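Long-range contacts in group B streptococcal R4 surface protein (Streptococcus agalactiae, PDB 6S5X), which is a cell-wall-anchored streptococcal surface protein implicated in infection, represented here by its most N-terminal Rib domain, an immunoglobulin-like module: residues 58-63 with 72-77; 23-28 with 43-48; 16-21 with 76-81. All blocks are in the same frame, centred on the assembly; numbering follows the deposited sequence.

Contact 1: 58-63 with 72-77; sequences PAKVVV and TVDVTV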
# COMPACT_ATOMS: atom_id res chain seq x y z
N PRO A 58 -2.37 -4.58 -10.99
CA PRO A 58 -1.17 -4.35 -10.18
C PRO A 58 -1.15 -2.92 -9.70
O PRO A 58 -1.58 -2.00 -10.41
CB PRO A 58 -0.02 -4.63 -11.13
CG PRO A 58 -0.59 -4.37 -12.51
CD PRO A 58 -2.05 -4.74 -12.42
N ALA A 59 -0.66 -2.74 -8.48
CA ALA A 59 -0.59 -1.43 -7.85
C ALA A 59 0.64 -1.38 -6.98
O ALA A 59 1.23 -2.41 -6.64
CB ALA A 59 -1.84 -1.15 -7.03
N LYS A 60 1.04 -0.16 -6.60
CA LYS A 60 2.16 0.02 -5.69
C LYS A 60 1.71 0.90 -4.54
O LYS A 60 1.09 1.95 -4.76
CB LYS A 60 3.36 0.66 -6.41
CG LYS A 60 3.98 -0.18 -7.52
CD LYS A 60 5.18 0.53 -8.13
CE LYS A 60 6.32 0.69 -7.12
NZ LYS A 60 6.87 -0.62 -6.65
N VAL A 61 1.99 0.47 -3.31
CA VAL A 61 1.72 1.29 -2.13
C VAL A 61 3.04 1.94 -1.71
O VAL A 61 4.05 1.25 -1.51
CB VAL A 61 1.11 0.48 -0.98
CG1 VAL A 61 0.90 1.35 0.22
CG2 VAL A 61 -0.20 -0.16 -1.41
N VAL A 62 3.03 3.26 -1.62
CA VAL A 62 4.15 4.04 -1.11
C VAL A 62 3.92 4.30 0.37
O VAL A 62 2.90 4.88 0.77
CB VAL A 62 4.32 5.36 -1.88
CG1 VAL A 62 5.50 6.12 -1.32
CG2 VAL A 62 4.52 5.09 -3.34
N VAL A 63 4.86 3.85 1.17
CA VAL A 63 4.84 3.95 2.63
C VAL A 63 5.84 5.03 3.00
O VAL A 63 7.04 4.88 2.73
CB VAL A 63 5.20 2.61 3.28
CG1 VAL A 63 5.16 2.71 4.81
CG2 VAL A 63 4.32 1.51 2.78
N THR A 72 8.34 0.90 -0.68
CA THR A 72 7.26 0.57 -1.59
C THR A 72 6.89 -0.89 -1.40
O THR A 72 7.69 -1.72 -0.96
CB THR A 72 7.65 0.82 -3.03
OG1 THR A 72 8.75 -0.03 -3.37
CG2 THR A 72 8.05 2.30 -3.23
N VAL A 73 5.65 -1.20 -1.75
CA VAL A 73 5.19 -2.57 -1.75
C VAL A 73 4.40 -2.77 -3.03
O VAL A 73 3.59 -1.92 -3.40
CB VAL A 73 4.31 -2.85 -0.51
CG1 VAL A 73 3.91 -4.30 -0.45
CG2 VAL A 73 5.06 -2.41 0.77
N ASP A 74 4.71 -3.85 -3.75
CA ASP A 74 3.93 -4.24 -4.92
C ASP A 74 2.75 -5.09 -4.47
O ASP A 74 2.93 -6.08 -3.76
CB ASP A 74 4.79 -5.05 -5.91
CG ASP A 74 5.86 -4.21 -6.58
OD1 ASP A 74 5.56 -3.08 -7.00
OD2 ASP A 74 7.02 -4.68 -6.65
N VAL A 75 1.54 -4.73 -4.91
CA VAL A 75 0.35 -5.48 -4.54
C VAL A 75 -0.55 -5.67 -5.76
O VAL A 75 -0.31 -5.14 -6.84
CB VAL A 75 -0.47 -4.80 -3.41
CG1 VAL A 75 0.42 -4.55 -2.20
CG2 VAL A 75 -1.08 -3.52 -3.88
N THR A 76 -1.61 -6.44 -5.55
CA THR A 76 -2.63 -6.70 -6.55
C THR A 76 -3.98 -6.29 -5.97
O THR A 76 -4.31 -6.67 -4.85
CB THR A 76 -2.69 -8.18 -6.92
OG1 THR A 76 -1.44 -8.60 -7.47
CG2 THR A 76 -3.78 -8.39 -7.96
N VAL A 77 -4.76 -5.53 -6.73
CA VAL A 77 -6.15 -5.28 -6.37
C VAL A 77 -7.01 -6.07 -7.34
O VAL A 77 -7.01 -5.79 -8.54
CB VAL A 77 -6.49 -3.79 -6.43
CG1 VAL A 77 -7.95 -3.59 -6.14
CG2 VAL A 77 -5.67 -3.03 -5.39
O HOH W 1 2.90 -3.12 -8.82
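Ala59 and Val75 face each other across two antiparallel strands, and the small methyl of Ala59 leaves room for the branched side chain opposite. Val75 CG2 fills that hollow, 4.0 Å from Ala59 CB. Its chi1 of -55° sets this methyl between the backbone N and the carbonyl carbon, where it also reaches Val61 CG2 at 4.3 Å. One step along, Val63 CG2 and Val73 CG2 continue the row, so Ala59, Val61, Val63, Val73 and Val75 form one apolar face, on which Phe45 and Val43 of strand 42-45 also pack.

Backbone pairing fixes the register. Ala59 and Val75 exchange two N-H···O bonds, and the one from Val75 N to Ala59 O is nearly straight, 178° at the hydrogen. Val61 and Val73 form the next hydrogen-bonded pair.

The other face is mixed, and Lys60 and Asp74 give it its polar centre. They run side by side, and the lysine chain bends at chi3 and chi4, bringing its amine beside OD1. Lys60 NZ forms a salt bridge with Asp74 OD1 at 2.8 Å, arriving on the syn side but out of the carboxylate plane. A water donates to the same OD1 and to Ala59 O, tying the carboxylate to the backbone. Antiparallel pairing of consecutive strands 55-64 and 70-80, with directions 140° apart, makes a twisted beta hairpin within the immunoglobulin-like Rib domain.

Contact 2: 23-28 with 43-48; sequences ETPKAE and VAFETP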
# COMPACT_ATOMS: atom_id res chain seq x y z
N GLU A 23 -15.72 0.38 -7.15
CA GLU A 23 -15.36 0.74 -5.78
C GLU A 23 -13.97 1.37 -5.79
O GLU A 23 -13.16 1.13 -6.68
CB GLU A 23 -15.39 -0.50 -4.88
CG GLU A 23 -16.78 -1.08 -4.67
CD GLU A 23 -16.85 -2.18 -3.60
OE1 GLU A 23 -15.93 -3.02 -3.50
OE2 GLU A 23 -17.83 -2.18 -2.83
N THR A 24 -13.68 2.14 -4.75
CA THR A 24 -12.37 2.79 -4.69
C THR A 24 -11.56 2.20 -3.54
O THR A 24 -11.91 2.41 -2.36
CB THR A 24 -12.49 4.31 -4.55
OG1 THR A 24 -13.30 4.81 -5.62
CG2 THR A 24 -11.08 4.95 -4.59
N PRO A 25 -10.52 1.42 -3.81
CA PRO A 25 -9.78 0.81 -2.70
C PRO A 25 -8.97 1.85 -1.95
O PRO A 25 -8.58 2.88 -2.50
CB PRO A 25 -8.85 -0.20 -3.41
CG PRO A 25 -8.67 0.35 -4.80
CD PRO A 25 -9.96 1.05 -5.12
N LYS A 26 -8.72 1.53 -0.68
CA LYS A 26 -7.84 2.31 0.17
C LYS A 26 -6.47 1.62 0.28
O LYS A 26 -6.37 0.40 0.45
CB LYS A 26 -8.47 2.48 1.55
CG LYS A 26 -9.84 3.18 1.55
CD LYS A 26 -10.30 3.39 3.00
CE LYS A 26 -11.60 4.21 3.11
NZ LYS A 26 -12.63 3.88 2.10
N ALA A 27 -5.41 2.43 0.21
CA ALA A 27 -4.06 1.88 0.29
C ALA A 27 -3.84 1.17 1.62
O ALA A 27 -3.12 0.16 1.68
CB ALA A 27 -3.03 2.99 0.12
N GLU A 28 -4.47 1.66 2.70
CA GLU A 28 -4.33 1.01 4.00
C GLU A 28 -4.76 -0.46 3.96
O GLU A 28 -4.23 -1.29 4.70
CB GLU A 28 -5.17 1.75 5.06
CG GLU A 28 -4.59 3.10 5.51
CD GLU A 28 -4.92 4.27 4.60
OE1 GLU A 28 -5.62 4.08 3.59
OE2 GLU A 28 -4.49 5.40 4.91
N VAL A 43 0.37 5.89 4.03
CA VAL A 43 0.36 4.96 2.91
C VAL A 43 -0.52 5.55 1.82
O VAL A 43 -1.54 6.20 2.09
CB VAL A 43 -0.11 3.56 3.32
CG1 VAL A 43 0.83 2.93 4.33
CG2 VAL A 43 -1.48 3.63 3.88
N ALA A 44 -0.08 5.39 0.57
CA ALA A 44 -0.84 5.87 -0.56
C ALA A 44 -0.56 4.99 -1.75
O ALA A 44 0.54 4.46 -1.90
CB ALA A 44 -0.48 7.33 -0.88
N PHE A 45 -1.54 4.87 -2.64
CA PHE A 45 -1.24 4.23 -3.91
C PHE A 45 -0.36 5.16 -4.74
O PHE A 45 -0.53 6.37 -4.73
CB PHE A 45 -2.52 3.89 -4.68
CG PHE A 45 -3.26 2.73 -4.12
CD1 PHE A 45 -2.69 1.48 -4.09
CD2 PHE A 45 -4.52 2.90 -3.61
CE1 PHE A 45 -3.37 0.39 -3.57
CE2 PHE A 45 -5.23 1.81 -3.11
CZ PHE A 45 -4.64 0.57 -3.08
N GLU A 46 0.61 4.58 -5.45
CA GLU A 46 1.45 5.43 -6.29
C GLU A 46 0.61 6.09 -7.37
O GLU A 46 0.84 7.25 -7.74
CB GLU A 46 2.58 4.62 -6.90
CG GLU A 46 3.57 5.49 -7.64
CD GLU A 46 4.75 4.70 -8.19
OE1 GLU A 46 4.53 3.80 -9.02
OE2 GLU A 46 5.90 4.99 -7.78
N THR A 47 -0.34 5.34 -7.92
CA THR A 47 -1.22 5.77 -8.98
C THR A 47 -2.63 5.29 -8.67
O THR A 47 -2.79 4.21 -8.10
CB THR A 47 -0.73 5.15 -10.30
OG1 THR A 47 0.57 5.67 -10.58
CG2 THR A 47 -1.67 5.49 -11.40
N PRO A 48 -3.67 6.06 -9.00
CA PRO A 48 -5.03 5.56 -8.80
C PRO A 48 -5.27 4.21 -9.45
O PRO A 48 -4.75 3.91 -10.53
CB PRO A 48 -5.88 6.67 -9.43
CG PRO A 48 -5.04 7.91 -9.33
CD PRO A 48 -3.65 7.43 -9.55
O HOH W 2 -2.03 7.19 5.22
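Phe45, Ala27 and Val43 account for most of the surface buried here, and Ala27 sits between the other two. Its CA lies over one face of the Phe45 ring, 3.9 Å from the centroid and 25° off the ring normal, which meets the geometry of a CH-pi contact. The same ring meets the Pro25 carbonyl at its edge, with Pro25 O 3.6 Å from Phe45 CE2. Pro25 CG approaches that ring carbon too, the two side chains crossing at about a right angle. The loop thus wraps the ring from face to edge.

Ala27 CB points at the strand and rests 3.7 Å from Ala44 CA, a short side chain allowing close approach to the backbone. Beyond it, Val43 CG2 is met by Glu28 CG at 3.6 Å. A bend at chi2 (83°) folds the glutamate back so that its CG, CD and OE2 pass across this methyl at a slant, and a water bridges Glu28 OE2 to Val43 N.

No direct hydrogen bond joins the segments; they meet by van der Waals and CH-pi contact, with one water bridging. Phe45 also packs against Gln17 and Ser30. This is a loop entering a 3-10 turn and covering the aromatic side chain of an edge strand in the immunoglobulin-like Rib domain.

Contact 3: 16-21 with 76-81; sequences DQQVNV and TVKVVD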
# COMPACT_ATOMS: atom_id res chain seq x y z
N ASP A 16 -3.05 -8.42 -0.75
CA ASP A 16 -4.01 -8.36 -1.84
C ASP A 16 -5.38 -8.01 -1.26
O ASP A 16 -5.73 -8.38 -0.14
CB ASP A 16 -4.02 -9.71 -2.58
CG ASP A 16 -2.69 -9.99 -3.29
OD1 ASP A 16 -1.82 -9.07 -3.32
OD2 ASP A 16 -2.50 -11.12 -3.81
N GLN A 17 -6.14 -7.25 -2.02
CA GLN A 17 -7.52 -6.98 -1.65
C GLN A 17 -8.39 -7.17 -2.87
O GLN A 17 -7.92 -7.18 -4.01
CB GLN A 17 -7.67 -5.58 -1.00
CG GLN A 17 -7.30 -4.36 -1.80
CD GLN A 17 -7.74 -3.05 -1.10
OE1 GLN A 17 -8.91 -2.85 -0.77
NE2 GLN A 17 -6.79 -2.16 -0.88
N GLN A 18 -9.66 -7.44 -2.59
CA GLN A 18 -10.67 -7.67 -3.62
C GLN A 18 -11.73 -6.60 -3.47
O GLN A 18 -12.17 -6.31 -2.34
CB GLN A 18 -11.26 -9.06 -3.49
CG GLN A 18 -12.31 -9.34 -4.55
CD GLN A 18 -12.92 -10.69 -4.40
OE1 GLN A 18 -12.24 -11.70 -4.52
NE2 GLN A 18 -14.23 -10.73 -4.13
N VAL A 19 -12.13 -6.01 -4.59
CA VAL A 19 -13.18 -5.01 -4.59
C VAL A 19 -14.10 -5.26 -5.78
O VAL A 19 -13.74 -5.97 -6.73
CB VAL A 19 -12.66 -3.55 -4.64
CG1 VAL A 19 -11.69 -3.27 -3.46
CG2 VAL A 19 -11.98 -3.24 -5.97
N ASN A 20 -15.28 -4.65 -5.73
CA ASN A 20 -16.22 -4.72 -6.84
C ASN A 20 -15.93 -3.61 -7.84
O ASN A 20 -15.34 -2.57 -7.52
CB ASN A 20 -17.65 -4.61 -6.33
CG ASN A 20 -18.03 -5.77 -5.44
OD1 ASN A 20 -17.62 -6.90 -5.67
ND2 ASN A 20 -18.77 -5.48 -4.38
N VAL A 21 -16.35 -3.86 -9.08
CA VAL A 21 -16.25 -2.83 -10.11
C VAL A 21 -16.79 -1.51 -9.58
O VAL A 21 -17.86 -1.47 -8.97
CB VAL A 21 -17.01 -3.24 -11.38
CG1 VAL A 21 -17.11 -2.07 -12.33
CG2 VAL A 21 -16.29 -4.41 -12.08
N THR A 76 -1.61 -6.44 -5.55
CA THR A 76 -2.63 -6.70 -6.55
C THR A 76 -3.98 -6.29 -5.97
O THR A 76 -4.31 -6.67 -4.85
CB THR A 76 -2.69 -8.18 -6.92
OG1 THR A 76 -1.44 -8.60 -7.47
CG2 THR A 76 -3.78 -8.39 -7.96
N VAL A 77 -4.76 -5.53 -6.73
CA VAL A 77 -6.15 -5.28 -6.37
C VAL A 77 -7.01 -6.07 -7.34
O VAL A 77 -7.01 -5.79 -8.54
CB VAL A 77 -6.49 -3.79 -6.43
CG1 VAL A 77 -7.95 -3.59 -6.14
CG2 VAL A 77 -5.67 -3.03 -5.39
N LYS A 78 -7.73 -7.06 -6.82
CA LYS A 78 -8.60 -7.88 -7.66
C LYS A 78 -9.97 -7.22 -7.74
O LYS A 78 -10.59 -6.94 -6.71
CB LYS A 78 -8.71 -9.31 -7.12
CG LYS A 78 -9.57 -10.24 -8.01
CD LYS A 78 -9.71 -11.65 -7.42
CE LYS A 78 -10.56 -12.53 -8.32
NZ LYS A 78 -10.81 -13.88 -7.74
N VAL A 79 -10.41 -6.91 -8.95
CA VAL A 79 -11.71 -6.28 -9.19
C VAL A 79 -12.63 -7.33 -9.77
O VAL A 79 -12.29 -7.99 -10.75
CB VAL A 79 -11.60 -5.07 -10.13
CG1 VAL A 79 -12.96 -4.40 -10.25
CG2 VAL A 79 -10.54 -4.10 -9.59
N VAL A 80 -13.79 -7.50 -9.15
CA VAL A 80 -14.76 -8.49 -9.61
C VAL A 80 -16.06 -7.79 -9.98
O VAL A 80 -16.45 -6.79 -9.36
CB VAL A 80 -15.02 -9.58 -8.54
CG1 VAL A 80 -13.73 -10.28 -8.15
CG2 VAL A 80 -15.67 -8.98 -7.32
N ASP A 81 -16.75 -8.36 -10.96
CA ASP A 81 -18.11 -7.94 -11.30
C ASP A 81 -19.09 -8.69 -10.40
O ASP A 81 -19.16 -9.92 -10.48
CB ASP A 81 -18.38 -8.25 -12.77
CG ASP A 81 -19.81 -8.01 -13.17
OD1 ASP A 81 -20.64 -7.71 -12.29
OD2 ASP A 81 -20.09 -8.11 -14.39
O HOH W 3 0.45 -9.22 -5.30
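Val19, Val77 and Val79 make the close-packed side of this parallel strand pair. Val19 CG2 lies 4.0 Å from both Val77 CG1 and Val79 CG2. With chi1 at -56°, CG2 rather than CG1 is turned to the partner strand. Further on, Val79 CG1 packs against Val21 CG2 at 3.8 Å, their side chains at about a right angle.

The backbone ladder is firm from the Lys78 N to Gln17 O bond through to Val21 N and Val80 O, though that last bond is more bent, 146° at the hydrogen. Between them, Val19 N to Lys78 O spans 2.8 Å with a C=O···N angle of 172°, and Val80 N bonds to Val19 O. At the Asp16 end, Gln17 N to Thr76 O is a weak bond of 3.4 Å, and Thr76 N to Asp16 OD1 is weak too. A water bridges Asp16 OD1 and Thr76 OG1.

On the opposite face, exposed Gln18 and Lys78 form the loose part, alongside each other as extended chains with Gln18 OE1 3.8 Å from Lys78 CD. Val80, on the same face, is well covered: Gln18 crosses it, amide carbon against Val80 CG1, and Asn20 OD1 comes to 3.3 Å from Val80 CG2. Gln17, on the valine face, bonds through NE2 to Ser30 OG and Lys26 O. The chemistry implies that backbone bonds and valine packing carry this union, while polar side chains add little direct bonding.

All three contacts belong to one Rib domain and reach the same mixed sheet. Contacts 1 and 3 share Thr76 and Val77 on strand 70-80, which pairs antiparallel with 55-64 in the first and parallel with 17-20 in the third. Both are partly buried, rest on backbone ladders and pack valines on one face, but contact 1 adds a salt bridge on the other, where contact 3 has loosely touching polar chains beside Val80. Contact 2 is a surface contact of loop against edge strand, without direct hydrogen bonds. It is joined to contact 1 through Val62 N and Ala44 O, 2.8 Å apart, and to contact 3 where Pro25 CB packs on Val19 CG1.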